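Local coordinates for protein acetate kinase (Entamoeba histolytica, PDB 4H0O) that probably interconverts acetate and acetyl phosphate by phosphoryl transfer, as a pyrophosphate-dependent acetate kinase of the ASKHA superfamily, at residues S24-Y28 and G40-R44; F157-I161 and G224-T229; L338-R344 and N363-K369. All blocks are in the same frame, centred on the assembly; numbering follows the deposited sequence.

Interaction 1. Residues S24-Y28 and G40-R44; sequences SSLTY and GKSNR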
loop_
_atom_site.group_PDB
_atom_site.type_symbol
_atom_site.label_atom_id
_atom_site.label_comp_id
_atom_site.label_asym_id
_atom_site.label_seq_id
_atom_site.Cartn_x
_atom_site.Cartn_y
_atom_site.Cartn_z
ATOM N N SER B 24 5.400 -14.345 -28.626
ATOM C CA SER B 24 5.772 -15.372 -29.598
ATOM C C SER B 24 5.777 -14.833 -31.029
ATOM O O SER B 24 6.247 -15.503 -31.953
ATOM C CB SER B 24 4.827 -16.573 -29.502
ATOM O OG SER B 24 3.757 -16.450 -30.424
ATOM N N SER B 25 5.258 -13.622 -31.211
ATOM C CA SER B 25 5.152 -13.050 -32.547
ATOM C C SER B 25 5.125 -11.527 -32.542
ATOM O O SER B 25 4.984 -10.895 -31.493
ATOM C CB SER B 25 3.894 -13.569 -33.243
ATOM O OG SER B 25 2.732 -12.971 -32.696
ATOM N N LEU B 26 5.264 -10.948 -33.731
ATOM C CA LEU B 26 5.110 -9.513 -33.923
ATOM C C LEU B 26 3.837 -9.265 -34.720
ATOM O O LEU B 26 3.595 -9.928 -35.730
ATOM C CB LEU B 26 6.314 -8.945 -34.682
ATOM C CG LEU B 26 6.215 -7.481 -35.114
ATOM C CD1 LEU B 26 6.150 -6.579 -33.897
ATOM C CD2 LEU B 26 7.380 -7.082 -36.014
ATOM N N THR B 27 3.015 -8.327 -34.258
ATOM C CA THR B 27 1.830 -7.917 -35.005
ATOM C C THR B 27 1.964 -6.462 -35.445
ATOM O O THR B 27 2.767 -5.712 -34.885
ATOM C CB THR B 27 0.540 -8.081 -34.180
ATOM O OG1 THR B 27 0.536 -7.136 -33.104
ATOM C CG2 THR B 27 0.442 -9.489 -33.617
ATOM N N TYR B 28 1.179 -6.066 -36.443
ATOM C CA TYR B 28 1.215 -4.691 -36.932
ATOM C C TYR B 28 -0.140 -4.260 -37.467
ATOM O O TYR B 28 -0.963 -5.093 -37.847
ATOM C CB TYR B 28 2.271 -4.522 -38.032
ATOM C CG TYR B 28 1.819 -4.981 -39.406
ATOM C CD1 TYR B 28 1.986 -6.300 -39.808
ATOM C CD2 TYR B 28 1.241 -4.091 -40.307
ATOM C CE1 TYR B 28 1.585 -6.720 -41.061
ATOM C CE2 TYR B 28 0.830 -4.503 -41.559
ATOM C CZ TYR B 28 1.006 -5.816 -41.931
ATOM O OH TYR B 28 0.603 -6.228 -43.178
ATOM N N GLY B 40 -1.350 -7.599 -39.732
ATOM C CA GLY B 40 -0.753 -8.917 -39.841
ATOM C C GLY B 40 -0.103 -9.443 -38.580
ATOM O O GLY B 40 0.140 -8.695 -37.630
ATOM N N LYS B 41 0.172 -10.744 -38.577
ATOM C CA LYS B 41 0.841 -11.403 -37.461
ATOM C C LYS B 41 1.896 -12.353 -38.013
ATOM O O LYS B 41 1.644 -13.072 -38.983
ATOM C CB LYS B 41 -0.174 -12.176 -36.611
ATOM C CG LYS B 41 -1.355 -11.344 -36.119
ATOM C CD LYS B 41 -2.411 -12.203 -35.431
ATOM C CE LYS B 41 -3.606 -11.365 -34.989
ATOM N NZ LYS B 41 -4.699 -12.202 -34.417
ATOM N N SER B 42 3.078 -12.348 -37.405
ATOM C CA SER B 42 4.157 -13.233 -37.830
ATOM C C SER B 42 4.045 -14.572 -37.112
ATOM O O SER B 42 3.295 -14.698 -36.142
ATOM C CB SER B 42 5.513 -12.608 -37.524
ATOM O OG SER B 42 5.744 -12.566 -36.128
ATOM N N ASN B 43 4.790 -15.564 -37.595
ATOM C CA ASN B 43 4.865 -16.875 -36.950
ATOM C C ASN B 43 3.508 -17.537 -36.687
ATOM O O ASN B 43 3.262 -18.026 -35.584
ATOM C CB ASN B 43 5.658 -16.782 -35.638
ATOM C CG ASN B 43 7.099 -16.345 -35.847
ATOM O OD1 ASN B 43 7.683 -16.563 -36.909
ATOM N ND2 ASN B 43 7.683 -15.732 -34.822
ATOM N N ARG B 44 2.639 -17.566 -37.692
ATOM C CA ARG B 44 1.327 -18.191 -37.539
ATOM C C ARG B 44 1.379 -19.684 -37.857
ATOM O O ARG B 44 2.141 -20.111 -38.725
ATOM C CB ARG B 44 0.295 -17.498 -38.433
ATOM C CG ARG B 44 0.289 -15.983 -38.313
ATOM C CD ARG B 44 0.493 -15.541 -36.874
ATOM N NE ARG B 44 -0.711 -15.726 -36.069
ATOM C CZ ARG B 44 -0.732 -15.710 -34.740
ATOM N NH1 ARG B 44 0.390 -15.518 -34.060
ATOM N NH2 ARG B 44 -1.874 -15.887 -34.090
#
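The ring of Y28 lies against the backbone of G40. The G40 N sits over one face of the ring, near its rim, 3.3 Å from Y28 CE1. The ring is put there by chi1 of 81°, which holds CG between the backbone N and the carbonyl carbon. G40 has no side chain, and the ring lies directly on its backbone, with CE1 close to both N and CA. The phenol OH goes on to a hydrogen bond with H57. Y28 and G40 also form an antiparallel hydrogen-bonded pair: Y28 N donates to G40 O (3.1 Å) and G40 N to Y28 O (3.2 Å). T27 and K41 follow as a non-hydrogen-bonded pair. Their side chains run side by side, with T27 CG2 3.6 Å from K41 CG. These are neighbouring strands of the beta hairpin 26-31/36-44, part of the N-terminal mixed sheet of this ribonuclease H-like fold. At S42 and N43 the second strand turns a corner, and N43 and R44 form a G1 bulge opposite F54. Here side chains join the backbone in bridging the strands. S42 OG accepts a nearly straight bond from L26 N (2.9 Å, 174°), while S42 N donates to L26 O. N43 ND2 reaches S24 O at 3.2 Å, in the carbonyl plane, and also bonds L71 O. R44 bends back at chi2 and chi3, bringing NH1 to 3.7 Å from S25 OG.

Interaction 2. Residues F157-I161 and G224-T229; sequences FHSTI and GKSFDT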
loop_
_atom_site.group_PDB
_atom_site.type_symbol
_atom_site.label_atom_id
_atom_site.label_comp_id
_atom_site.label_asym_id
_atom_site.label_seq_id
_atom_site.Cartn_x
_atom_site.Cartn_y
_atom_site.Cartn_z
ATOM N N PHE B 157 3.979 9.660 -19.040
ATOM C CA PHE B 157 2.797 10.365 -18.528
ATOM C C PHE B 157 2.931 10.701 -17.047
ATOM O O PHE B 157 2.353 11.675 -16.570
ATOM C CB PHE B 157 1.522 9.539 -18.768
ATOM C CG PHE B 157 0.253 10.199 -18.270
ATOM C CD1 PHE B 157 -0.156 11.429 -18.770
ATOM C CD2 PHE B 157 -0.547 9.569 -17.325
ATOM C CE1 PHE B 157 -1.330 12.028 -18.319
ATOM C CE2 PHE B 157 -1.724 10.161 -16.872
ATOM C CZ PHE B 157 -2.115 11.392 -17.371
ATOM N N HIS B 158 3.706 9.895 -16.331
ATOM C CA HIS B 158 3.850 10.052 -14.890
ATOM C C HIS B 158 5.013 10.964 -14.495
ATOM O O HIS B 158 5.409 10.997 -13.327
ATOM C CB HIS B 158 4.007 8.680 -14.229
ATOM C CG HIS B 158 2.869 7.749 -14.498
ATOM N ND1 HIS B 158 1.571 8.029 -14.126
ATOM C CD2 HIS B 158 2.833 6.530 -15.095
ATOM C CE1 HIS B 158 0.785 7.029 -14.485
ATOM N NE2 HIS B 158 1.526 6.107 -15.072
ATOM N N SER B 159 5.550 11.707 -15.459
ATOM C CA SER B 159 6.645 12.635 -15.180
ATOM C C SER B 159 6.176 13.829 -14.343
ATOM O O SER B 159 6.985 14.523 -13.730
ATOM C CB SER B 159 7.287 13.125 -16.481
ATOM O OG SER B 159 6.523 14.164 -17.068
ATOM N N THR B 160 4.865 14.060 -14.316
ATOM C CA THR B 160 4.297 15.182 -13.570
ATOM C C THR B 160 4.109 14.874 -12.087
ATOM O O THR B 160 3.755 15.760 -11.306
ATOM C CB THR B 160 2.951 15.639 -14.160
ATOM O OG1 THR B 160 2.060 14.520 -14.260
ATOM C CG2 THR B 160 3.157 16.251 -15.537
ATOM N N ILE B 161 4.332 13.620 -11.703
ATOM C CA ILE B 161 4.244 13.234 -10.296
ATOM C C ILE B 161 5.372 13.909 -9.507
ATOM O O ILE B 161 6.542 13.814 -9.882
ATOM C CB ILE B 161 4.316 11.699 -10.116
ATOM C CG1 ILE B 161 3.161 11.012 -10.847
ATOM C CG2 ILE B 161 4.263 11.330 -8.654
ATOM C CD1 ILE B 161 3.100 9.499 -10.626
ATOM N N GLY B 224 -6.159 16.525 -15.894
ATOM C CA GLY B 224 -5.526 15.905 -17.045
ATOM C C GLY B 224 -4.128 15.366 -16.804
ATOM O O GLY B 224 -3.525 14.776 -17.707
ATOM N N LYS B 225 -3.609 15.559 -15.593
ATOM C CA LYS B 225 -2.240 15.151 -15.284
ATOM C C LYS B 225 -2.155 14.148 -14.138
ATOM O O LYS B 225 -2.888 14.247 -13.151
ATOM C CB LYS B 225 -1.366 16.380 -15.001
ATOM C CG LYS B 225 -0.992 17.149 -16.264
ATOM C CD LYS B 225 -1.075 18.656 -16.071
ATOM C CE LYS B 225 0.155 19.210 -15.373
ATOM N NZ LYS B 225 0.092 20.697 -15.270
ATOM N N SER B 226 -1.263 13.173 -14.287
ATOM C CA SER B 226 -1.028 12.182 -13.245
ATOM C C SER B 226 -0.527 12.871 -11.979
ATOM O O SER B 226 0.466 13.600 -12.017
ATOM C CB SER B 226 -0.001 11.153 -13.723
ATOM O OG SER B 226 0.294 10.210 -12.709
ATOM N N PHE B 227 -1.226 12.659 -10.866
ATOM C CA PHE B 227 -0.800 13.189 -9.576
ATOM C C PHE B 227 -0.098 12.086 -8.790
ATOM O O PHE B 227 0.990 12.285 -8.250
ATOM C CB PHE B 227 -1.997 13.736 -8.789
ATOM C CG PHE B 227 -1.614 14.451 -7.520
ATOM C CD1 PHE B 227 -1.353 15.814 -7.529
ATOM C CD2 PHE B 227 -1.515 13.762 -6.318
ATOM C CE1 PHE B 227 -0.999 16.476 -6.363
ATOM C CE2 PHE B 227 -1.160 14.419 -5.146
ATOM C CZ PHE B 227 -0.903 15.777 -5.170
ATOM N N ASP B 228 -0.726 10.919 -8.722
ATOM C CA ASP B 228 -0.067 9.752 -8.148
ATOM C C ASP B 228 -0.574 8.484 -8.817
ATOM O O ASP B 228 -1.587 8.511 -9.523
ATOM C CB ASP B 228 -0.271 9.680 -6.634
ATOM C CG ASP B 228 0.748 8.778 -5.954
ATOM O OD1 ASP B 228 1.796 8.489 -6.571
ATOM O OD2 ASP B 228 0.509 8.355 -4.805
ATOM N N THR B 229 0.133 7.378 -8.601
ATOM C CA THR B 229 -0.224 6.126 -9.252
ATOM C C THR B 229 0.126 4.905 -8.406
ATOM O O THR B 229 0.874 4.999 -7.432
ATOM C CB THR B 229 0.433 6.005 -10.636
ATOM O OG1 THR B 229 -0.177 4.935 -11.369
ATOM C CG2 THR B 229 1.926 5.743 -10.494
HETATM O O HOH W 1 0.491 13.654 -16.335
#
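The irregular loop 157-161 runs past strand 225-229, with CA atoms closest at I161 and F227 (5.1 Å). This strand is at one end of the six-stranded mixed sheet within the chain, and F227 and D228 form a classic beta bulge opposite G220. S226 points into the loop and meets four of its residues. Its OG, anti to the backbone N (chi1 177°), lies at the edge of the H158 ring and hydrogen-bonds ND1 at 2.9 Å. The other ring nitrogen, H158 NE2, is bonded to F183 O. Both nitrogens are thus engaged, which should fix the ring's rotation. T229 CG2 lies over one face of this imidazole. I161 lies against the strand farther along: CG2 is 3.4 Å from F227 O, and CD1 meets T229 CG2 at 3.9 Å. On the other flank, the F157 ring turns its edge to G224 O, 3.6 Å from CE1, and packs CE2 on S226 CB. T160 OG1 donates to S226 O (2.9 Å) on a lone pair, in the carbonyl plane. One water completes the join: it donates to F157 O and T160 OG1 and accepts from S226 N, each at 2.7 Å.

Interaction 3. Residues L338-R344 and N363-K369; sequences LEVWQVR and NEKSMGK
W341 lays one face of its indole on E364. E364 CG stands 3.5 Å from the centroid of the six-membered ring, only 9° off the normal, a CH-pi contact. The amide part of Q342 lies over the opposite face, so the indole is held between the two. With chi1 at 67°, W341 CG lies between its backbone N and carbonyl carbon, and the ring swings over the end of helix 360-365. The N363 amide stands almost perpendicular to the indole, 84° between planes. Its ND2 donates to W341 O at 3.2 Å, from above the carbonyl plane. Its OD1 faces R344.

R344 grips N363 side-on. NE donates to N363 OD1 at 2.7 Å, and NH2 reaches the backbone N363 O at 2.9 Å, both close to the guanidinium plane. NH2 also bonds S366 O (3.2 Å). NH1 turns back to L338 O at 2.9 Å, approaching from above the carbonyl plane, and also bonds G337 O. One arginine thus gathers carbonyls from the ends of two helices, and these bonds hold its guanidinium in place. M367 curls round to put CE 3.6 Å from E339 CB, the two side chains crossing at about a right angle. G368, at positive phi, brings its backbone against L338 CB.

The contact joins the 334-339/341-350 helix pair to the exit of helix 360-365. Strand 382-385 packs against it through V385, which touches L338, R344 and S366, while helix 285-293 packs on V340 and Q342.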
loop_
_atom_site.group_PDB
_atom_site.type_symbol
_atom_site.label_atom_id
_atom_site.label_comp_id
_atom_site.label_asym_id
_atom_site.label_seq_id
_atom_site.Cartn_x
_atom_site.Cartn_y
_atom_site.Cartn_z
ATOM N N LEU B 338 -13.451 -3.369 -18.576
ATOM C CA LEU B 338 -14.465 -3.166 -19.606
ATOM C C LEU B 338 -15.469 -4.313 -19.676
ATOM O O LEU B 338 -16.651 -4.090 -19.945
ATOM C CB LEU B 338 -13.795 -2.995 -20.972
ATOM C CG LEU B 338 -12.770 -1.869 -21.107
ATOM C CD1 LEU B 338 -12.013 -1.987 -22.420
ATOM C CD2 LEU B 338 -13.436 -0.502 -20.996
ATOM N N GLU B 339 -14.999 -5.532 -19.420
ATOM C CA GLU B 339 -15.774 -6.734 -19.741
ATOM C C GLU B 339 -16.131 -7.620 -18.542
ATOM O O GLU B 339 -16.553 -8.762 -18.721
ATOM C CB GLU B 339 -14.973 -7.626 -20.698
ATOM C CG GLU B 339 -14.448 -6.898 -21.933
ATOM C CD GLU B 339 -13.684 -7.810 -22.880
ATOM O OE1 GLU B 339 -13.546 -9.014 -22.576
ATOM O OE2 GLU B 339 -13.222 -7.320 -23.933
ATOM N N VAL B 340 -15.960 -7.102 -17.327
ATOM C CA VAL B 340 -16.260 -7.863 -16.113
ATOM C C VAL B 340 -17.080 -6.980 -15.168
ATOM O O VAL B 340 -16.518 -6.257 -14.343
ATOM C CB VAL B 340 -15.027 -8.401 -15.363
ATOM C CG1 VAL B 340 -15.449 -9.254 -14.176
ATOM C CG2 VAL B 340 -14.148 -9.205 -16.304
ATOM N N TRP B 341 -18.405 -7.051 -15.282
ATOM C CA TRP B 341 -19.286 -6.161 -14.522
ATOM C C TRP B 341 -19.295 -6.426 -13.014
ATOM O O TRP B 341 -19.595 -5.524 -12.228
ATOM C CB TRP B 341 -20.716 -6.204 -15.075
ATOM C CG TRP B 341 -21.407 -7.514 -14.880
ATOM C CD1 TRP B 341 -21.452 -8.554 -15.760
ATOM C CD2 TRP B 341 -22.165 -7.921 -13.735
ATOM N NE1 TRP B 341 -22.186 -9.588 -15.232
ATOM C CE2 TRP B 341 -22.637 -9.224 -13.987
ATOM C CE3 TRP B 341 -22.492 -7.312 -12.517
ATOM C CZ2 TRP B 341 -23.417 -9.932 -13.071
ATOM C CZ3 TRP B 341 -23.265 -8.013 -11.606
ATOM C CH2 TRP B 341 -23.720 -9.310 -11.888
ATOM N N GLN B 342 -18.983 -7.655 -12.614
ATOM C CA GLN B 342 -18.971 -8.014 -11.198
ATOM C C GLN B 342 -17.915 -7.230 -10.418
ATOM O O GLN B 342 -18.130 -6.877 -9.257
ATOM C CB GLN B 342 -18.748 -9.520 -11.010
ATOM C CG GLN B 342 -19.905 -10.406 -11.466
ATOM C CD GLN B 342 -19.777 -10.838 -12.913
ATOM O OE1 GLN B 342 -19.048 -10.222 -13.693
ATOM N NE2 GLN B 342 -20.480 -11.905 -13.280
ATOM N N VAL B 343 -16.775 -6.967 -11.055
ATOM C CA VAL B 343 -15.711 -6.185 -10.430
ATOM C C VAL B 343 -16.155 -4.742 -10.206
ATOM O O VAL B 343 -15.967 -4.189 -9.119
ATOM C CB VAL B 343 -14.407 -6.224 -11.264
ATOM C CG1 VAL B 343 -13.467 -5.096 -10.863
ATOM C CG2 VAL B 343 -13.716 -7.570 -11.100
ATOM N N ARG B 344 -16.756 -4.145 -11.233
ATOM C CA ARG B 344 -17.247 -2.771 -11.151
ATOM C C ARG B 344 -18.328 -2.639 -10.084
ATOM O O ARG B 344 -18.344 -1.673 -9.319
ATOM C CB ARG B 344 -17.791 -2.307 -12.508
ATOM C CG ARG B 344 -16.759 -2.287 -13.639
ATOM C CD ARG B 344 -17.335 -1.646 -14.899
ATOM N NE ARG B 344 -18.474 -2.389 -15.435
ATOM C CZ ARG B 344 -18.460 -3.052 -16.587
ATOM N NH1 ARG B 344 -17.366 -3.057 -17.337
ATOM N NH2 ARG B 344 -19.542 -3.704 -16.996
ATOM N N ASN B 363 -24.841 -1.573 -16.199
ATOM C CA ASN B 363 -23.569 -2.183 -15.829
ATOM C C ASN B 363 -23.463 -3.649 -16.235
ATOM O O ASN B 363 -22.419 -4.088 -16.719
ATOM C CB ASN B 363 -23.315 -2.036 -14.328
ATOM C CG ASN B 363 -21.997 -2.649 -13.902
ATOM O OD1 ASN B 363 -20.930 -2.232 -14.359
ATOM N ND2 ASN B 363 -22.059 -3.639 -13.016
ATOM N N GLU B 364 -24.547 -4.400 -16.043
ATOM C CA GLU B 364 -24.550 -5.832 -16.341
ATOM C C GLU B 364 -24.498 -6.132 -17.839
ATOM O O GLU B 364 -24.206 -7.258 -18.238
ATOM C CB GLU B 364 -25.763 -6.517 -15.700
ATOM C CG GLU B 364 -25.617 -6.764 -14.200
ATOM C CD GLU B 364 -26.914 -7.205 -13.537
ATOM O OE1 GLU B 364 -27.726 -7.892 -14.193
ATOM O OE2 GLU B 364 -27.120 -6.857 -12.353
ATOM N N LYS B 365 -24.770 -5.124 -18.665
ATOM C CA LYS B 365 -24.826 -5.320 -20.113
ATOM C C LYS B 365 -23.681 -4.642 -20.866
ATOM O O LYS B 365 -23.480 -4.889 -22.056
ATOM C CB LYS B 365 -26.177 -4.845 -20.659
ATOM C CG LYS B 365 -27.360 -5.627 -20.106
ATOM C CD LYS B 365 -28.690 -4.951 -20.402
ATOM C CE LYS B 365 -29.836 -5.735 -19.782
ATOM N NZ LYS B 365 -29.533 -6.113 -18.372
ATOM N N SER B 366 -22.927 -3.794 -20.174
ATOM C CA SER B 366 -21.832 -3.068 -20.812
ATOM C C SER B 366 -20.573 -3.924 -20.970
ATOM O O SER B 366 -20.115 -4.567 -20.020
ATOM C CB SER B 366 -21.507 -1.791 -20.032
ATOM O OG SER B 366 -20.505 -1.039 -20.688
ATOM N N MET B 367 -20.024 -3.934 -22.178
ATOM C CA MET B 367 -18.764 -4.619 -22.434
ATOM C C MET B 367 -17.686 -3.601 -22.793
ATOM O O MET B 367 -16.596 -3.966 -23.240
ATOM C CB MET B 367 -18.923 -5.660 -23.544
ATOM C CG MET B 367 -19.764 -6.863 -23.145
ATOM S SD MET B 367 -18.992 -7.899 -21.880
ATOM C CE MET B 367 -17.709 -8.697 -22.847
ATOM N N GLY B 368 -18.000 -2.326 -22.593
ATOM C CA GLY B 368 -17.032 -1.261 -22.777
ATOM C C GLY B 368 -16.531 -1.101 -24.199
ATOM O O GLY B 368 -15.391 -0.686 -24.416
ATOM N N LYS B 369 -17.382 -1.420 -25.170
ATOM C CA LYS B 369 -17.034 -1.214 -26.572
ATOM C C LYS B 369 -16.971 0.274 -26.894
ATOM O O LYS B 369 -16.363 0.682 -27.885
ATOM C CB LYS B 369 -18.020 -1.929 -27.496
ATOM C CG LYS B 369 -17.855 -3.442 -27.501
ATOM C CD LYS B 369 -16.383 -3.814 -27.619
ATOM C CE LYS B 369 -16.156 -5.312 -27.478
ATOM N NZ LYS B 369 -14.700 -5.631 -27.380
#

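The three contacts are separate, none touching another. Interactions 1 and 2 lie on opposite sides of the chain's centre, with centres about 33 Å apart. Interaction 3 is about 29 Å from interaction 1 and about 27 Å from interaction 2, centre to centre. Interaction 1 belongs to the eight-stranded sheet; the strand of interaction 2 edges the six-stranded sheet, and interaction 3 packs on that second sheet. Each lies near a different predicted part of the active site. Measured between side chains, T27 is about 3 Å from N20, a likely magnesium ligand. H158 is about 6 Å from H184, a probable transition-state stabiliser, and E339 about 4 Å from R286, a predicted ATP-binding residue.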